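Local coordinates for uncharacterized protein (Thermus thermophilus HB8, PDB 6SCE), which probably cuts DNA as a nuclease of Type III CRISPR defence that is switched on when cyclic oligoadenylate binds to its CARF domains, at residues A[232-235]-A[236-240]; A[239-242]-A[243-246]; A[615-619]-A[620-624]. All coordinates share one frame; numbering follows the deposited sequence.

Contact 1 of 3, residues A[232-235]-A[236-240]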
loop_
_atom_site.group_PDB
_atom_site.type_symbol
_atom_site.label_atom_id
_atom_site.label_comp_id
_atom_site.label_asym_id
_atom_site.label_seq_id
_atom_site.Cartn_x
_atom_site.Cartn_y
_atom_site.Cartn_z
ATOM N N LYS A 232 -7.678 0.089 -27.672
ATOM C CA LYS A 232 -6.927 -0.186 -28.877
ATOM C C LYS A 232 -7.523 0.560 -30.068
ATOM O O LYS A 232 -6.767 1.029 -30.915
ATOM C CB LYS A 232 -6.872 -1.677 -29.162
ATOM C CG LYS A 232 -5.770 -2.018 -30.153
ATOM C CD LYS A 232 -5.715 -3.497 -30.430
ATOM C CE LYS A 232 -4.901 -4.221 -29.383
ATOM N NZ LYS A 232 -4.814 -5.662 -29.729
ATOM N N ALA A 233 -8.852 0.702 -30.113
ATOM C CA ALA A 233 -9.482 1.448 -31.191
ATOM C C ALA A 233 -9.027 2.915 -31.185
ATOM O O ALA A 233 -8.788 3.503 -32.240
ATOM C CB ALA A 233 -10.991 1.352 -31.130
ATOM N N HIS A 234 -8.858 3.510 -30.011
ATOM C CA HIS A 234 -8.285 4.835 -29.967
ATOM C C HIS A 234 -6.842 4.878 -30.502
ATOM O O HIS A 234 -6.476 5.810 -31.229
ATOM C CB HIS A 234 -8.294 5.441 -28.570
ATOM C CG HIS A 234 -7.753 6.829 -28.536
ATOM N ND1 HIS A 234 -8.468 7.909 -29.002
ATOM C CD2 HIS A 234 -6.571 7.318 -28.096
ATOM C CE1 HIS A 234 -7.755 9.004 -28.838
ATOM N NE2 HIS A 234 -6.599 8.672 -28.289
ATOM N N LEU A 235 -6.033 3.910 -30.117
ATOM C CA LEU A 235 -4.647 3.843 -30.600
ATOM C C LEU A 235 -4.594 3.747 -32.148
ATOM O O LEU A 235 -3.725 4.355 -32.781
ATOM C CB LEU A 235 -3.933 2.632 -30.024
ATOM C CG LEU A 235 -3.658 2.651 -28.518
ATOM C CD1 LEU A 235 -2.907 1.391 -28.153
ATOM C CD2 LEU A 235 -2.931 3.909 -28.091
ATOM N N ARG A 236 -5.515 2.980 -32.722
ATOM C CA ARG A 236 -5.574 2.824 -34.170
ATOM C C ARG A 236 -5.960 4.109 -34.898
ATOM O O ARG A 236 -5.658 4.265 -36.070
ATOM C CB ARG A 236 -6.472 1.658 -34.560
ATOM C CG ARG A 236 -5.839 0.317 -34.238
ATOM C CD ARG A 236 -6.833 -0.827 -34.293
ATOM N NE ARG A 236 -6.178 -2.135 -34.156
ATOM C CZ ARG A 236 -6.813 -3.271 -33.896
ATOM N NH1 ARG A 236 -8.131 -3.279 -33.716
ATOM N NH2 ARG A 236 -6.133 -4.409 -33.809
ATOM N N SER A 237 -6.586 5.036 -34.189
ATOM C CA SER A 237 -6.939 6.340 -34.713
ATOM C C SER A 237 -5.786 7.367 -34.659
ATOM O O SER A 237 -5.940 8.507 -35.117
ATOM C CB SER A 237 -8.146 6.874 -33.939
ATOM O OG SER A 237 -7.760 7.594 -32.784
ATOM N N ARG A 238 -4.651 6.972 -34.082
ATOM C CA ARG A 238 -3.526 7.863 -33.911
ATOM C C ARG A 238 -2.505 7.702 -35.052
ATOM O O ARG A 238 -2.381 6.631 -35.638
ATOM C CB ARG A 238 -2.792 7.590 -32.602
ATOM C CG ARG A 238 -3.675 7.764 -31.352
ATOM C CD ARG A 238 -4.206 9.166 -31.189
ATOM N NE ARG A 238 -5.491 9.352 -31.839
ATOM C CZ ARG A 238 -6.096 10.527 -32.005
ATOM N NH1 ARG A 238 -5.534 11.648 -31.600
ATOM N NH2 ARG A 238 -7.281 10.579 -32.594
ATOM N N HIS A 239 -1.788 8.781 -35.304
ATOM C CA HIS A 239 -0.527 8.750 -36.068
ATOM C C HIS A 239 0.404 7.747 -35.383
ATOM O O HIS A 239 0.409 7.647 -34.152
ATOM C CB HIS A 239 0.051 10.165 -36.059
ATOM C CG HIS A 239 1.335 10.343 -36.819
ATOM N ND1 HIS A 239 2.548 9.924 -36.333
ATOM C CD2 HIS A 239 1.593 10.960 -37.999
ATOM C CE1 HIS A 239 3.504 10.271 -37.178
ATOM N NE2 HIS A 239 2.953 10.915 -38.187
ATOM N N PRO A 240 1.212 6.989 -36.164
ATOM C CA PRO A 240 2.106 5.981 -35.561
ATOM C C PRO A 240 3.006 6.454 -34.434
ATOM O O PRO A 240 3.257 5.696 -33.491
ATOM C CB PRO A 240 2.953 5.485 -36.742
ATOM C CG PRO A 240 2.150 5.817 -37.950
ATOM C CD PRO A 240 1.313 7.016 -37.636
#

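Contact 2 of 3, residues A[239-242]-A[243-246]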
loop_
_atom_site.group_PDB
_atom_site.type_symbol
_atom_site.label_atom_id
_atom_site.label_comp_id
_atom_site.label_asym_id
_atom_site.label_seq_id
_atom_site.Cartn_x
_atom_site.Cartn_y
_atom_site.Cartn_z
ATOM N N HIS A 239 -1.788 8.781 -35.304
ATOM C CA HIS A 239 -0.527 8.750 -36.068
ATOM C C HIS A 239 0.404 7.747 -35.383
ATOM O O HIS A 239 0.409 7.647 -34.152
ATOM C CB HIS A 239 0.051 10.165 -36.059
ATOM C CG HIS A 239 1.335 10.343 -36.819
ATOM N ND1 HIS A 239 2.548 9.924 -36.333
ATOM C CD2 HIS A 239 1.593 10.960 -37.999
ATOM C CE1 HIS A 239 3.504 10.271 -37.178
ATOM N NE2 HIS A 239 2.953 10.915 -38.187
ATOM N N PRO A 240 1.212 6.989 -36.164
ATOM C CA PRO A 240 2.106 5.981 -35.561
ATOM C C PRO A 240 3.006 6.454 -34.434
ATOM O O PRO A 240 3.257 5.696 -33.491
ATOM C CB PRO A 240 2.953 5.485 -36.742
ATOM C CG PRO A 240 2.150 5.817 -37.950
ATOM C CD PRO A 240 1.313 7.016 -37.636
ATOM N N LYS A 241 3.507 7.675 -34.518
ATOM C CA LYS A 241 4.360 8.216 -33.487
ATOM C C LYS A 241 3.534 8.578 -32.237
ATOM O O LYS A 241 3.880 8.196 -31.112
ATOM C CB LYS A 241 5.088 9.452 -33.988
ATOM C CG LYS A 241 6.013 10.086 -32.949
ATOM C CD LYS A 241 7.103 9.097 -32.549
ATOM C CE LYS A 241 8.306 9.759 -31.914
ATOM N NZ LYS A 241 8.082 9.938 -30.458
ATOM N N GLU A 242 2.458 9.310 -32.458
ATOM C CA GLU A 242 1.535 9.670 -31.371
ATOM C C GLU A 242 0.967 8.404 -30.688
ATOM O O GLU A 242 0.775 8.377 -29.470
ATOM C CB GLU A 242 0.417 10.537 -31.916
ATOM C CG GLU A 242 -0.636 10.946 -30.881
ATOM C CD GLU A 242 -0.088 11.813 -29.766
ATOM O OE1 GLU A 242 1.099 12.199 -29.771
ATOM O OE2 GLU A 242 -0.871 12.119 -28.850
ATOM N N ARG A 243 0.715 7.365 -31.468
ATOM C CA ARG A 243 0.262 6.093 -30.940
ATOM C C ARG A 243 1.211 5.546 -29.869
ATOM O O ARG A 243 0.757 5.120 -28.783
ATOM C CB ARG A 243 0.069 5.084 -32.055
ATOM C CG ARG A 243 -0.401 3.724 -31.600
ATOM C CD ARG A 243 -0.696 2.825 -32.776
ATOM N NE ARG A 243 -1.096 1.497 -32.316
ATOM C CZ ARG A 243 -1.825 0.636 -33.015
ATOM N NH1 ARG A 243 -2.263 0.938 -34.243
ATOM N NH2 ARG A 243 -2.125 -0.538 -32.485
ATOM N N GLU A 244 2.518 5.580 -30.147
ATOM C CA GLU A 244 3.503 5.139 -29.179
ATOM C C GLU A 244 3.472 6.036 -27.939
ATOM O O GLU A 244 3.640 5.533 -26.827
ATOM C CB GLU A 244 4.940 5.193 -29.734
ATOM C CG GLU A 244 5.249 4.297 -30.924
ATOM C CD GLU A 244 6.693 4.526 -31.462
ATOM O OE1 GLU A 244 7.361 5.540 -31.095
ATOM O OE2 GLU A 244 7.158 3.688 -32.261
ATOM N N ASN A 245 3.314 7.340 -28.136
ATOM C CA ASN A 245 3.291 8.281 -27.015
ATOM C C ASN A 245 2.057 8.039 -26.119
ATOM O O ASN A 245 2.167 8.040 -24.890
ATOM C CB ASN A 245 3.255 9.718 -27.501
ATOM C CG ASN A 245 4.548 10.139 -28.188
ATOM O OD1 ASN A 245 5.528 9.417 -28.160
ATOM N ND2 ASN A 245 4.543 11.317 -28.782
ATOM N N VAL A 246 0.905 7.863 -26.757
ATOM C CA VAL A 246 -0.368 7.664 -26.047
ATOM C C VAL A 246 -0.306 6.409 -25.213
ATOM O O VAL A 246 -0.643 6.428 -24.016
ATOM C CB VAL A 246 -1.552 7.585 -27.005
ATOM C CG1 VAL A 246 -2.813 7.125 -26.262
ATOM C CG2 VAL A 246 -1.795 8.938 -27.657
HETATM O O HOH W 1 2.087 13.078 -27.561
#

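Contact 3 of 3, residues A[615-619]-A[620-624]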
loop_
_atom_site.group_PDB
_atom_site.type_symbol
_atom_site.label_atom_id
_atom_site.label_comp_id
_atom_site.label_asym_id
_atom_site.label_seq_id
_atom_site.Cartn_x
_atom_site.Cartn_y
_atom_site.Cartn_z
ATOM N N GLY A 615 -13.549 23.430 9.078
ATOM C CA GLY A 615 -12.608 22.310 9.153
ATOM C C GLY A 615 -11.193 22.618 8.683
ATOM O O GLY A 615 -10.263 21.875 8.993
ATOM N N VAL A 616 -11.024 23.718 7.952
ATOM C CA VAL A 616 -9.749 24.044 7.323
ATOM C C VAL A 616 -8.843 24.640 8.375
ATOM O O VAL A 616 -9.252 25.550 9.094
ATOM C CB VAL A 616 -9.921 25.068 6.185
ATOM C CG1 VAL A 616 -8.571 25.437 5.576
ATOM C CG2 VAL A 616 -10.873 24.534 5.121
ATOM N N TYR A 617 -7.620 24.132 8.461
ATOM C CA TYR A 617 -6.678 24.616 9.448
ATOM C C TYR A 617 -5.936 25.829 8.919
ATOM O O TYR A 617 -5.882 26.078 7.713
ATOM C CB TYR A 617 -5.688 23.530 9.862
ATOM C CG TYR A 617 -6.330 22.356 10.544
ATOM C CD1 TYR A 617 -6.864 21.302 9.802
ATOM C CD2 TYR A 617 -6.405 22.291 11.928
ATOM C CE1 TYR A 617 -7.460 20.219 10.420
ATOM C CE2 TYR A 617 -6.999 21.209 12.561
ATOM C CZ TYR A 617 -7.525 20.177 11.805
ATOM O OH TYR A 617 -8.108 19.100 12.426
ATOM N N ARG A 618 -5.378 26.591 9.849
ATOM C CA ARG A 618 -4.690 27.814 9.524
ATOM C C ARG A 618 -3.194 27.534 9.387
ATOM O O ARG A 618 -2.562 27.002 10.290
ATOM C CB ARG A 618 -4.970 28.877 10.596
ATOM C CG ARG A 618 -4.539 30.280 10.188
ATOM C CD ARG A 618 -4.813 31.305 11.287
ATOM N NE ARG A 618 -3.779 32.343 11.326
ATOM C CZ ARG A 618 -3.682 33.363 10.474
ATOM N NH1 ARG A 618 -4.560 33.525 9.487
ATOM N NH2 ARG A 618 -2.692 34.238 10.612
ATOM N N PHE A 619 -2.635 27.900 8.243
ATOM C CA PHE A 619 -1.222 27.705 7.977
ATOM C C PHE A 619 -0.530 29.057 8.172
ATOM O O PHE A 619 -0.985 30.045 7.587
ATOM C CB PHE A 619 -1.041 27.223 6.534
ATOM C CG PHE A 619 0.355 26.787 6.215
ATOM C CD1 PHE A 619 1.298 27.698 5.758
ATOM C CD2 PHE A 619 0.732 25.463 6.387
ATOM C CE1 PHE A 619 2.592 27.298 5.481
ATOM C CE2 PHE A 619 2.022 25.054 6.112
ATOM C CZ PHE A 619 2.955 25.976 5.661
ATOM N N PRO A 620 0.569 29.132 8.923
ATOM C CA PRO A 620 1.285 27.997 9.502
ATOM C C PRO A 620 1.004 27.760 10.978
ATOM O O PRO A 620 1.578 26.826 11.556
ATOM C CB PRO A 620 2.746 28.414 9.348
ATOM C CG PRO A 620 2.702 29.906 9.510
ATOM C CD PRO A 620 1.420 30.337 8.840
ATOM N N GLU A 621 0.149 28.594 11.584
ATOM C CA GLU A 621 -0.046 28.587 13.049
ATOM C C GLU A 621 -0.520 27.236 13.555
ATOM O O GLU A 621 -0.050 26.764 14.584
ATOM C CB GLU A 621 -1.055 29.665 13.502
ATOM C CG GLU A 621 -0.529 31.095 13.493
ATOM C CD GLU A 621 -0.492 31.728 12.108
ATOM O OE1 GLU A 621 -1.022 31.140 11.138
ATOM O OE2 GLU A 621 0.078 32.832 11.992
ATOM N N GLU A 622 -1.457 26.627 12.831
ATOM C CA GLU A 622 -2.058 25.366 13.253
ATOM C C GLU A 622 -1.450 24.118 12.597
ATOM O O GLU A 622 -2.139 23.103 12.486
ATOM C CB GLU A 622 -3.565 25.397 12.994
ATOM C CG GLU A 622 -4.303 26.425 13.831
ATOM C CD GLU A 622 -5.803 26.318 13.680
ATOM O OE1 GLU A 622 -6.295 26.392 12.533
ATOM O OE2 GLU A 622 -6.494 26.159 14.708
ATOM N N LEU A 623 -0.180 24.180 12.182
ATOM C CA LEU A 623 0.506 23.004 11.634
ATOM C C LEU A 623 0.451 21.826 12.598
ATOM O O LEU A 623 -0.057 20.760 12.249
ATOM C CB LEU A 623 1.966 23.301 11.288
ATOM C CG LEU A 623 2.285 23.577 9.821
ATOM C CD1 LEU A 623 3.779 23.812 9.665
ATOM C CD2 LEU A 623 1.818 22.438 8.923
ATOM N N GLU A 624 0.978 22.015 13.803
ATOM C CA GLU A 624 0.929 20.982 14.834
ATOM C C GLU A 624 -0.465 20.346 14.930
ATOM O O GLU A 624 -0.618 19.126 14.864
ATOM C CB GLU A 624 1.333 21.582 16.185
ATOM C CG GLU A 624 1.323 20.610 17.362
ATOM C CD GLU A 624 2.559 19.736 17.434
ATOM O OE1 GLU A 624 3.129 19.395 16.374
ATOM O OE2 GLU A 624 2.959 19.385 18.564
#

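Contact 1 of 3, residues A[232-235]-A[236-240]
The imidazole of His234 and the guanidinium of Arg238 lie almost parallel, their planes 13° apart, with His234 CE1 3.8 Å from Arg238 NE and offset toward the rim of the guanidinium; Ser237 OG lies over the same imidazole face. At the edge of that guanidinium, in its plane, sits Ser237 OG, gripped side-on by two nitrogens, Arg238 NE and NH2, each 3.0 Å from the oxygen. The same hydroxyl donates to His234 O at 2.7 Å, on a lone pair in the carbonyl plane, while Ser237 N reaches that carbonyl from above. Bends at chi2 (-62°) and chi3 fold Arg238 back over the ring. His234 ND1 is hydrogen-bonded to Ala201 O, which helps fix the ring's rotation.

A second guanidinium, that of Arg236, has Lys232 CD over one face, 3.5 Å from Arg236 NH2. Lys232 NZ is 4.5 Å from Arg236 NH2, but it pairs with Asp263, which probably offsets the repulsion. Along the backbone, Arg236 N bonds to Lys232 O and Arg238 N to Leu235 O at 3.1 Å.

Because Ser237 OG gives its proton to His234 O, its oxygen can receive both arginine N-H groups, and one hydroxyl ties the helical residues before it to the chain beyond.

Contact 2 of 3, residues A[239-242]-A[243-246]
Arg243 N donates to His239 O at 2.7 Å, and this opens the run of i to i+4 bonds that starts helix 240-257. The bond from Glu244 N to Pro240 O, second in the series, is long and weak; Asn245 N follows to Lys241 O, and Val246 N to Glu242 O at 2.8 Å. His239 is the N-cap. Its ring caps the first turn by taking the N-H of Lys241 on ND1 at 3.0 Å, the donor tilted 19° from the ring plane, while Pro240 CD lies over one ring face.

Beyond the cap, side chains three and four residues apart meet. Lys241 bends at chi2 (62°) and again at chi4, which brings NZ round to Asn245 OD1 in a weak bond of 3.5 Å. Its CD passes Glu244 OE1, whose charge lies near NZ but beyond a salt bridge. Glu242 and Asn245 cross at about a right angle, carboxylate and amide planes 81° apart. A water joins them: it donates to Glu242 OE1 at 2.6 Å and accepts from Asn245 ND2 at 3.3 Å. The other oxygen, Glu242 OE2, comes alongside a methyl, 3.5 Å from Val246 CG2, and forms a salt bridge with Arg249 two turns further on. Arg243 takes a different course, its extended chain leading to Leu235 and Arg236 of helix 232-236, and Val246 also packs on Leu235.

A side-chain N-cap followed by proline at the first helical position, with acidic groups in the early turns that would suit the helix dipole, is a classic way to begin an alpha-helix, here at the protein surface.

Contact 3 of 3, residues A[615-619]-A[620-624]
The end strand 617-618 of the sheet that also holds 603-607 turns into helix 623-627, through a cis peptide before Pro620 and a type I beta turn from Pro620 to Leu623. Glu622, the residue just ahead of the helix, clamps Arg618 twice. Its N donates to Arg618 O at 2.8 Å, and its OE1 takes Arg618 N, also at 2.8 Å, on the anti lone pair. With CG beside the backbone N (chi1 -65°) and the chain extended beyond it, the carboxylate reaches back to the strand.

Arg618 forms a salt bridge with Glu621, NE to OE1 at 3.0 Å, plus a weak bond from NH2 to OE2; guanidinium and carboxylate planes are 30° apart. The Phe619 ring has Pro620 CB over one face in a CH-pi contact, 4.1 Å from the centroid and 18° off the normal. Leu623 runs beside the ring, its CD2 3.8 Å from Phe619 CE2. Met606 and helix 499-513 pack on both Phe619 and Leu623.

Two neighbouring glutamates do separate jobs: Glu622 satisfies a strand N-H, Glu621 probably offsets much of the arginine charge (Glu609 being a weak, long second partner), while Phe619 and Leu623 are buried, Pro620 at their margin.

How the contacts relate
Contacts 1 and 2 form one continuous unit: they share His239 and Pro240, their centres are about 7 Å apart, and together they cover the end of helix 232-236, the short connection, and the start of helix 240-257. The two helices also pack on each other there, with Leu235 CD2 3.7 Å from Val246 CG1. This corner follows strand 225-229 and leads to strand 260-262, in the six-stranded sheet of the middle of the chain. Contact 3 comes much later, at the edge of the last seven-stranded sheet; its centre is about 48 Å from that of contact 1 and about 46 Å from that of contact 2. The pair and contact 3 therefore shape separate parts of the protein, without touching.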